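Local coordinates for CBS domain-containing protein (Pyrococcus horikoshii, PDB 2YZI) that is of unknown function but carries two CBS motifs and, like many of its relatives, probably senses adenosine-type ligands as a regulatory module, at residues Leu18-Ser23 and Ile72-Ile77; Arg31-Phe36 and Phe54-Ile59; Lys104-Glu109 and Gly116-Ser121. One frame throughout, in Å; residues are numbered along the deposited sequence.

Contact 1. Residues Leu18-Ser23 and Ile72-Ile77; sequences LGVKPS and IPVERI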
loop_
_atom_site.group_PDB
_atom_site.type_symbol
_atom_site.label_atom_id
_atom_site.label_comp_id
_atom_site.label_asym_id
_atom_site.label_seq_id
_atom_site.Cartn_x
_atom_site.Cartn_y
_atom_site.Cartn_z
ATOM N N LEU B 18 7.432 -4.961 12.290
ATOM C CA LEU B 18 6.935 -6.102 13.040
ATOM C C LEU B 18 7.264 -7.455 12.450
ATOM O O LEU B 18 7.302 -7.634 11.239
ATOM C CB LEU B 18 5.421 -5.996 13.248
ATOM C CG LEU B 18 5.000 -4.954 14.286
ATOM C CD1 LEU B 18 5.135 -3.556 13.696
ATOM C CD2 LEU B 18 3.578 -5.209 14.719
ATOM N N GLY B 19 7.498 -8.413 13.334
ATOM C CA GLY B 19 7.820 -9.755 12.904
ATOM C C GLY B 19 6.890 -10.796 13.494
ATOM O O GLY B 19 6.262 -10.579 14.532
ATOM N N VAL B 20 6.788 -11.924 12.806
ATOM C CA VAL B 20 5.969 -13.033 13.259
ATOM C C VAL B 20 6.826 -14.278 13.096
ATOM O O VAL B 20 7.806 -14.263 12.355
ATOM C CB VAL B 20 4.683 -13.183 12.409
ATOM C CG1 VAL B 20 3.789 -11.959 12.595
ATOM C CG2 VAL B 20 5.038 -13.365 10.938
ATOM N N LYS B 21 6.477 -15.348 13.796
ATOM C CA LYS B 21 7.237 -16.578 13.667
ATOM C C LYS B 21 6.753 -17.298 12.408
ATOM O O LYS B 21 5.687 -16.982 11.875
ATOM C CB LYS B 21 7.044 -17.458 14.906
ATOM C CG LYS B 21 7.644 -16.866 16.167
ATOM C CD LYS B 21 7.602 -17.858 17.316
ATOM C CE LYS B 21 8.284 -17.299 18.558
ATOM N NZ LYS B 21 9.703 -16.930 18.292
ATOM N N PRO B 22 7.535 -18.264 11.909
ATOM C CA PRO B 22 7.178 -19.020 10.703
ATOM C C PRO B 22 5.865 -19.777 10.826
ATOM O O PRO B 22 5.155 -19.960 9.836
ATOM C CB PRO B 22 8.360 -19.970 10.518
ATOM C CG PRO B 22 9.490 -19.231 11.158
ATOM C CD PRO B 22 8.866 -18.657 12.394
ATOM N N SER B 23 5.549 -20.218 12.039
ATOM C CA SER B 23 4.324 -20.978 12.286
ATOM C C SER B 23 3.068 -20.099 12.390
ATOM O O SER B 23 1.956 -20.609 12.438
ATOM C CB SER B 23 4.472 -21.819 13.561
ATOM O OG SER B 23 4.507 -21.003 14.717
ATOM N N ILE B 72 -3.230 -21.448 7.021
ATOM C CA ILE B 72 -1.893 -21.906 6.660
ATOM C C ILE B 72 -0.809 -20.992 7.228
ATOM O O ILE B 72 -0.989 -19.777 7.331
ATOM C CB ILE B 72 -1.685 -22.001 5.124
ATOM C CG1 ILE B 72 -1.707 -20.604 4.496
ATOM C CG2 ILE B 72 -2.747 -22.901 4.511
ATOM C CD1 ILE B 72 -1.257 -20.570 3.057
ATOM N N PRO B 73 0.334 -21.571 7.617
ATOM C CA PRO B 73 1.427 -20.766 8.170
ATOM C C PRO B 73 2.052 -19.889 7.089
ATOM O O PRO B 73 2.278 -20.341 5.968
ATOM C CB PRO B 73 2.385 -21.824 8.698
ATOM C CG PRO B 73 2.206 -22.944 7.708
ATOM C CD PRO B 73 0.702 -22.998 7.573
ATOM N N VAL B 74 2.313 -18.631 7.431
ATOM C CA VAL B 74 2.906 -17.666 6.504
ATOM C C VAL B 74 4.188 -18.187 5.850
ATOM O O VAL B 74 4.635 -17.679 4.823
ATOM C CB VAL B 74 3.223 -16.353 7.236
ATOM C CG1 VAL B 74 1.977 -15.834 7.913
ATOM C CG2 VAL B 74 4.313 -16.572 8.253
ATOM N N GLU B 75 4.779 -19.201 6.458
ATOM C CA GLU B 75 6.000 -19.790 5.936
ATOM C C GLU B 75 5.757 -20.276 4.509
ATOM O O GLU B 75 6.662 -20.279 3.671
ATOM C CB GLU B 75 6.427 -20.957 6.829
ATOM C CG GLU B 75 7.596 -21.753 6.303
ATOM C CD GLU B 75 7.923 -22.952 7.170
ATOM O OE1 GLU B 75 8.250 -22.762 8.360
ATOM O OE2 GLU B 75 7.857 -24.085 6.658
ATOM N N ARG B 76 4.517 -20.660 4.237
ATOM C CA ARG B 76 4.131 -21.173 2.931
ATOM C C ARG B 76 3.935 -20.128 1.838
ATOM O O ARG B 76 3.806 -20.484 0.668
ATOM C CB ARG B 76 2.854 -22.003 3.069
ATOM C CG ARG B 76 3.046 -23.258 3.884
ATOM C CD ARG B 76 1.788 -24.101 3.931
ATOM N NE ARG B 76 1.246 -24.370 2.600
ATOM C CZ ARG B 76 1.954 -24.824 1.569
ATOM N NH1 ARG B 76 3.253 -25.064 1.705
ATOM N NH2 ARG B 76 1.360 -25.039 0.401
ATOM N N ILE B 77 3.917 -18.850 2.213
ATOM C CA ILE B 77 3.716 -17.783 1.241
ATOM C C ILE B 77 4.743 -16.668 1.303
ATOM O O ILE B 77 4.672 -15.723 0.520
ATOM C CB ILE B 77 2.338 -17.120 1.401
ATOM C CG1 ILE B 77 2.221 -16.482 2.786
ATOM C CG2 ILE B 77 1.253 -18.135 1.163
ATOM C CD1 ILE B 77 1.078 -15.505 2.913
#

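Contact 2. Residues Arg31-Phe36 and Phe54-Ile59; sequences RLMMEF and FTKSDI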
loop_
_atom_site.group_PDB
_atom_site.type_symbol
_atom_site.label_atom_id
_atom_site.label_comp_id
_atom_site.label_asym_id
_atom_site.label_seq_id
_atom_site.Cartn_x
_atom_site.Cartn_y
_atom_site.Cartn_z
ATOM N N ARG B 31 -4.384 -10.005 10.961
ATOM C CA ARG B 31 -4.959 -9.215 12.037
ATOM C C ARG B 31 -3.910 -8.300 12.642
ATOM O O ARG B 31 -4.170 -7.124 12.908
ATOM C CB ARG B 31 -5.530 -10.116 13.129
ATOM C CG ARG B 31 -6.202 -9.351 14.258
ATOM C CD ARG B 31 -6.230 -10.196 15.497
ATOM N NE ARG B 31 -4.878 -10.511 15.950
ATOM C CZ ARG B 31 -4.076 -9.643 16.555
ATOM N NH1 ARG B 31 -4.486 -8.401 16.786
ATOM N NH2 ARG B 31 -2.864 -10.020 16.927
ATOM N N LEU B 32 -2.725 -8.850 12.865
ATOM C CA LEU B 32 -1.624 -8.079 13.423
ATOM C C LEU B 32 -1.301 -6.879 12.523
ATOM O O LEU B 32 -1.022 -5.780 13.011
ATOM C CB LEU B 32 -0.397 -8.979 13.575
ATOM C CG LEU B 32 0.870 -8.407 14.209
ATOM C CD1 LEU B 32 0.590 -7.891 15.615
ATOM C CD2 LEU B 32 1.930 -9.505 14.240
HETATM N N MSE B 33 -1.348 -7.096 11.208
HETATM C CA MSE B 33 -1.055 -6.039 10.243
HETATM C C MSE B 33 -2.095 -4.928 10.294
HETATM O O MSE B 33 -1.764 -3.746 10.199
HETATM C CB MSE B 33 -1.006 -6.607 8.821
HETATM C CG MSE B 33 0.207 -7.466 8.511
HETATM SE SE MSE B 33 -0.093 -8.402 6.826
HETATM C CE MSE B 33 1.157 -7.435 5.687
HETATM N N MSE B 34 -3.358 -5.308 10.429
HETATM C CA MSE B 34 -4.425 -4.320 10.486
HETATM C C MSE B 34 -4.369 -3.574 11.815
HETATM O O MSE B 34 -4.683 -2.391 11.873
HETATM C CB MSE B 34 -5.793 -4.994 10.316
HETATM C CG MSE B 34 -5.959 -5.736 8.995
HETATM SE SE MSE B 34 -5.686 -4.567 7.464
HETATM C CE MSE B 34 -6.179 -5.746 6.023
ATOM N N GLU B 35 -3.949 -4.264 12.873
ATOM C CA GLU B 35 -3.855 -3.658 14.199
ATOM C C GLU B 35 -2.788 -2.573 14.241
ATOM O O GLU B 35 -3.040 -1.460 14.694
ATOM C CB GLU B 35 -3.524 -4.716 15.255
ATOM C CG GLU B 35 -3.541 -4.185 16.695
ATOM C CD GLU B 35 -2.984 -5.171 17.714
ATOM O OE1 GLU B 35 -3.117 -6.399 17.513
ATOM O OE2 GLU B 35 -2.426 -4.714 18.731
ATOM N N PHE B 36 -1.597 -2.905 13.758
ATOM C CA PHE B 36 -0.481 -1.972 13.759
ATOM C C PHE B 36 -0.272 -1.156 12.487
ATOM O O PHE B 36 0.746 -0.485 12.329
ATOM C CB PHE B 36 0.788 -2.713 14.153
ATOM C CG PHE B 36 0.848 -3.027 15.618
ATOM C CD1 PHE B 36 1.147 -2.027 16.538
ATOM C CD2 PHE B 36 0.542 -4.295 16.085
ATOM C CE1 PHE B 36 1.137 -2.286 17.904
ATOM C CE2 PHE B 36 0.532 -4.560 17.450
ATOM C CZ PHE B 36 0.829 -3.553 18.359
ATOM N N PHE B 54 7.037 -10.789 3.762
ATOM C CA PHE B 54 5.834 -10.850 2.940
ATOM C C PHE B 54 4.916 -9.640 3.136
ATOM O O PHE B 54 4.894 -9.002 4.191
ATOM C CB PHE B 54 5.074 -12.163 3.193
ATOM C CG PHE B 54 4.382 -12.229 4.527
ATOM C CD1 PHE B 54 3.132 -11.638 4.706
ATOM C CD2 PHE B 54 4.970 -12.908 5.599
ATOM C CE1 PHE B 54 2.475 -11.726 5.936
ATOM C CE2 PHE B 54 4.322 -13.002 6.834
ATOM C CZ PHE B 54 3.073 -12.412 7.006
ATOM N N THR B 55 4.160 -9.332 2.089
ATOM C CA THR B 55 3.251 -8.192 2.098
ATOM C C THR B 55 1.801 -8.630 2.070
ATOM O O THR B 55 1.499 -9.818 2.055
ATOM C CB THR B 55 3.481 -7.297 0.874
ATOM O OG1 THR B 55 3.113 -8.016 -0.309
ATOM C CG2 THR B 55 4.938 -6.879 0.784
ATOM N N LYS B 56 0.907 -7.648 2.077
ATOM C CA LYS B 56 -0.521 -7.907 2.022
ATOM C C LYS B 56 -0.808 -8.429 0.619
ATOM O O LYS B 56 -1.649 -9.307 0.416
ATOM C CB LYS B 56 -1.299 -6.614 2.280
ATOM C CG LYS B 56 -1.263 -6.132 3.730
ATOM C CD LYS B 56 -2.045 -4.831 3.909
ATOM C CE LYS B 56 -2.065 -4.373 5.370
ATOM N NZ LYS B 56 -2.778 -3.071 5.578
ATOM N N SER B 57 -0.074 -7.887 -0.344
ATOM C CA SER B 57 -0.227 -8.286 -1.723
ATOM C C SER B 57 0.099 -9.767 -1.882
ATOM O O SER B 57 -0.594 -10.474 -2.616
ATOM C CB SER B 57 0.683 -7.445 -2.615
ATOM O OG SER B 57 0.356 -7.630 -3.975
ATOM N N ASP B 58 1.147 -10.237 -1.206
ATOM C CA ASP B 58 1.529 -11.646 -1.293
ATOM C C ASP B 58 0.370 -12.490 -0.796
ATOM O O ASP B 58 0.082 -13.549 -1.347
ATOM C CB ASP B 58 2.760 -11.955 -0.433
ATOM C CG ASP B 58 3.987 -11.194 -0.866
ATOM O OD1 ASP B 58 4.246 -11.093 -2.086
ATOM O OD2 ASP B 58 4.710 -10.706 0.019
ATOM N N ILE B 59 -0.279 -12.013 0.261
ATOM C CA ILE B 59 -1.419 -12.703 0.848
ATOM C C ILE B 59 -2.571 -12.818 -0.147
ATOM O O ILE B 59 -3.245 -13.841 -0.193
ATOM C CB ILE B 59 -1.895 -11.976 2.123
ATOM C CG1 ILE B 59 -0.860 -12.182 3.230
ATOM C CG2 ILE B 59 -3.263 -12.483 2.553
ATOM C CD1 ILE B 59 -1.044 -11.293 4.429
#

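Contact 3. Residues Lys104-Glu109 and Gly116-Ser121; sequences KHILIE and GIFTLS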
loop_
_atom_site.group_PDB
_atom_site.type_symbol
_atom_site.label_atom_id
_atom_site.label_comp_id
_atom_site.label_asym_id
_atom_site.label_seq_id
_atom_site.Cartn_x
_atom_site.Cartn_y
_atom_site.Cartn_z
ATOM N N LYS B 104 6.321 -1.616 -2.303
ATOM C CA LYS B 104 5.746 -0.553 -1.485
ATOM C C LYS B 104 6.463 -0.446 -0.146
ATOM O O LYS B 104 6.206 0.473 0.636
ATOM C CB LYS B 104 4.264 -0.829 -1.233
ATOM C CG LYS B 104 3.401 -0.822 -2.475
ATOM C CD LYS B 104 1.928 -0.955 -2.109
ATOM C CE LYS B 104 1.035 -0.689 -3.306
ATOM N NZ LYS B 104 -0.403 -0.665 -2.914
ATOM N N HIS B 105 7.352 -1.400 0.116
ATOM C CA HIS B 105 8.111 -1.428 1.360
ATOM C C HIS B 105 9.518 -1.910 1.043
ATOM O O HIS B 105 9.692 -2.827 0.248
ATOM C CB HIS B 105 7.479 -2.400 2.371
ATOM C CG HIS B 105 6.018 -2.649 2.152
ATOM N ND1 HIS B 105 5.529 -3.268 1.021
ATOM C CD2 HIS B 105 4.939 -2.362 2.918
ATOM C CE1 HIS B 105 4.213 -3.350 1.101
ATOM N NE2 HIS B 105 3.830 -2.808 2.241
ATOM N N ILE B 106 10.518 -1.296 1.662
ATOM C CA ILE B 106 11.901 -1.709 1.445
ATOM C C ILE B 106 12.655 -1.714 2.774
ATOM O O ILE B 106 12.686 -0.713 3.489
ATOM C CB ILE B 106 12.616 -0.784 0.420
ATOM C CG1 ILE B 106 13.977 -1.373 0.057
ATOM C CG2 ILE B 106 12.754 0.629 0.979
ATOM C CD1 ILE B 106 14.650 -0.716 -1.137
ATOM N N LEU B 107 13.244 -2.859 3.113
ATOM C CA LEU B 107 13.986 -2.992 4.365
ATOM C C LEU B 107 15.272 -2.173 4.333
ATOM O O LEU B 107 15.936 -2.085 3.301
ATOM C CB LEU B 107 14.302 -4.469 4.646
ATOM C CG LEU B 107 13.093 -5.343 5.005
ATOM C CD1 LEU B 107 13.475 -6.803 5.094
ATOM C CD2 LEU B 107 12.529 -4.872 6.326
ATOM N N ILE B 108 15.612 -1.555 5.460
ATOM C CA ILE B 108 16.821 -0.756 5.534
ATOM C C ILE B 108 17.917 -1.546 6.233
ATOM O O ILE B 108 17.700 -2.196 7.257
ATOM C CB ILE B 108 16.581 0.574 6.271
ATOM C CG1 ILE B 108 15.387 1.320 5.640
ATOM C CG2 ILE B 108 17.835 1.436 6.195
ATOM C CD1 ILE B 108 15.533 1.621 4.150
ATOM N N GLU B 109 19.108 -1.483 5.653
ATOM C CA GLU B 109 20.252 -2.211 6.162
ATOM C C GLU B 109 21.408 -1.314 6.560
ATOM O O GLU B 109 21.614 -0.247 5.987
ATOM C CB GLU B 109 20.700 -3.217 5.094
ATOM C CG GLU B 109 22.087 -3.807 5.267
ATOM C CD GLU B 109 23.171 -2.948 4.645
ATOM O OE1 GLU B 109 22.881 -2.266 3.634
ATOM O OE2 GLU B 109 24.312 -2.969 5.159
ATOM N N GLY B 116 15.602 -1.004 9.950
ATOM C CA GLY B 116 14.359 -0.289 9.791
ATOM C C GLY B 116 13.722 -0.654 8.473
ATOM O O GLY B 116 14.132 -1.614 7.822
ATOM N N ILE B 117 12.719 0.126 8.086
ATOM C CA ILE B 117 12.004 -0.094 6.846
ATOM C C ILE B 117 11.464 1.235 6.340
ATOM O O ILE B 117 11.118 2.110 7.134
ATOM C CB ILE B 117 10.828 -1.062 7.066
ATOM C CG1 ILE B 117 10.193 -1.430 5.724
ATOM C CG2 ILE B 117 9.806 -0.431 8.007
ATOM C CD1 ILE B 117 9.067 -2.423 5.848
ATOM N N PHE B 118 11.417 1.396 5.022
ATOM C CA PHE B 118 10.875 2.607 4.429
ATOM C C PHE B 118 9.669 2.192 3.596
ATOM O O PHE B 118 9.766 1.301 2.753
ATOM C CB PHE B 118 11.904 3.306 3.544
ATOM C CG PHE B 118 11.369 4.541 2.857
ATOM C CD1 PHE B 118 11.019 5.669 3.594
ATOM C CD2 PHE B 118 11.195 4.563 1.480
ATOM C CE1 PHE B 118 10.496 6.811 2.971
ATOM C CE2 PHE B 118 10.671 5.707 0.838
ATOM C CZ PHE B 118 10.322 6.831 1.590
ATOM N N THR B 119 8.534 2.836 3.839
ATOM C CA THR B 119 7.301 2.497 3.131
ATOM C C THR B 119 6.725 3.690 2.385
ATOM O O THR B 119 7.231 4.801 2.499
ATOM C CB THR B 119 6.225 1.974 4.124
ATOM O OG1 THR B 119 5.737 3.056 4.932
ATOM C CG2 THR B 119 6.822 0.917 5.031
ATOM N N LEU B 120 5.667 3.459 1.614
ATOM C CA LEU B 120 5.044 4.551 0.877
ATOM C C LEU B 120 4.384 5.492 1.869
ATOM O O LEU B 120 4.264 6.689 1.611
ATOM C CB LEU B 120 4.019 4.030 -0.133
ATOM C CG LEU B 120 4.622 3.280 -1.329
ATOM C CD1 LEU B 120 3.610 3.242 -2.458
ATOM C CD2 LEU B 120 5.893 3.972 -1.801
ATOM N N SER B 121 3.969 4.950 3.012
ATOM C CA SER B 121 3.358 5.777 4.052
ATOM C C SER B 121 4.415 6.743 4.574
ATOM O O SER B 121 4.114 7.902 4.867
ATOM C CB SER B 121 2.831 4.919 5.204
ATOM O OG SER B 121 1.673 4.202 4.813
#

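Contact 1. Residues Leu18-Ser23 and Ile72-Ile77
V20 and V74 meet at the buried end of this contact, where the two CG2 methyls approach to 4.2 Å. Valine suits both places: it is compact, branched close to the backbone, and offers only apolar surface to the interior. V74 CG2 lies between its own backbone N and carbonyl carbon (chi1 -55°), and from there it also lies against the backbone carbonyls of K21 and P22, with P22 O at 3.8 Å.

The tight part gathers around that P22 carbonyl. P22 O lies 3.5 Å from P73 CB and 3.4 Å from E75 CB, so three successive residues of 72-77 crowd one oxygen. E75 N is also placed to give P22 O a hydrogen bond, but this is long and weak, and the position of the nitrogen is doubtful. P73 leads into the short 3-10 turn 74-76, where its own carbonyl accepts from R76 N at 2.8 Å; a proline needs no partner for an N-H at such an entrance.

Toward solvent the fit slackens. E75 runs out fully extended, with CG anti to the backbone N (chi1 173°), and OE1 passes P22 CB at 3.5 Å, a brush between a carboxylate and a ring carbon. K21 and S23 turn their side chains away from 72-77, as suits polar residues facing solvent, and S23 adds little more than its carbonyl near P73 CB.

Strand 19-20 pairs through its backbone with strand 40-44, and P22 rests on V43 of that strand. V20 packs on L32 and V74 on A29 of helix 26-35, while backbone bonds from I72 to V26 and from V74 to T24 fasten the loop between helix 56-64 and strand 84-86 to the beginning of that helix.

Contact 2. Residues Arg31-Phe36 and Phe54-Ile59
The F54 ring is approached obliquely by the selenium of M33, with CE1 4.3 Å from SE, while L41, V43, A29 and V74 also pack on this phenylalanine. The other flat group, the R31 guanidinium, has the E35 carboxylate at its edge and in its plane, a salt bridge one helical turn apart.

M33, a selenomethionine, carries the contact. Its chain bends at the last torsion (chi3 109°), which sends CE along the backbone of T55 and K56 to a tight 3.4 Å from K56 CG, while SE touches I59 CD1 at 3.9 Å. A long, flexible, apolar chain suits the uneven surface where strand 50-55 turns into helix 56-64. K56 is extended beyond CG, runs antiparallel alongside the M33 side chain and ends with NZ 3.8 Å from SE of selenomethionine M34. NZ hydrogen-bonds S57 OG of the second subunit, and the reciprocal bond is made too. Trimming K56 to an alanine would probably open a gap beside the M33 methyl and leave that serine hydroxyl without its ammonium partner.

T55 and D58 form a capping box: D58 N gives to T55 OG1 at 3.1 Å, and T55 N returns a bond to D58 OD2 from the anti side, tilted out of the carboxylate plane. Strand 50-55 passes into helix 56-64, the strand-to-helix step that completes the beta-alpha-beta-beta-alpha CBS motif, here at the dimer interface.

Contact 3. Residues Lys104-Glu109 and Gly116-Ser121
I106 places CG1 anti to its backbone N (chi1 -171°), which leaves CG2 between N and the carbonyl carbon, pointing at F118. There CG2 lies 3.8 Å from F118 CB and sits at the edge of the phenyl ring, near its plane. I108 sets CG1 beside its backbone N, anti to the carbonyl carbon (chi1 -53°), and a second bend at chi2 brings CD1 to 4.0 Å from the same F118 CB.

The backbones are firmly bonded as antiparallel strands. I106 and F118 exchange a pair of hydrogen bonds, N to O 2.9 Å in each direction. I108 N reaches G116 O at 2.8 Å, nearly straight at the hydrogen (172°) but well above the carbonyl plane. G116 is almost fully extended, a conformation glycine adopts easily. Beyond the strands the pairing fades to a weak bond from L120 N to K104 O, where helix 120-127 begins right after T119, its N-cap.

On the opposite face I117 is the link: its extended chain sets CD1 3.8 Å from H105 CB, and its CG1 lies 4.2 Å from L107 CD2. I106 and I108 with F118 suit one buried face, and L107 and I117 the other.

Strand 84-86 flanks strand 105-110 on its far side. F118 packs against helix 91-101, touching L91, L95 and M98, whereas H105, L107 and I117 meet strand 40-44, and H105 and L107 also strand 50-55.

How the contacts relate
From the N terminus, strand 19-20 opens contact 1, which closes only at 72-77; contact 2 opens and closes within that span, joining helix 26-35 to the end of strand 50-55 and the helix after it. The two share a hydrophobic core, for L18 packs on F36 and I77 on I59, so the end of helix 26-35 is tied to the chain entering strand 19-20, and helix 56-64 to the loop before strand 84-86. Contact 3 follows in series as the hairpin of the second motif and stays clear of contact 1. It touches contact 2 where T55 CG2 meets H105 CE1, joining the two motifs, and contacts 2 and 3 both reach the second subunit.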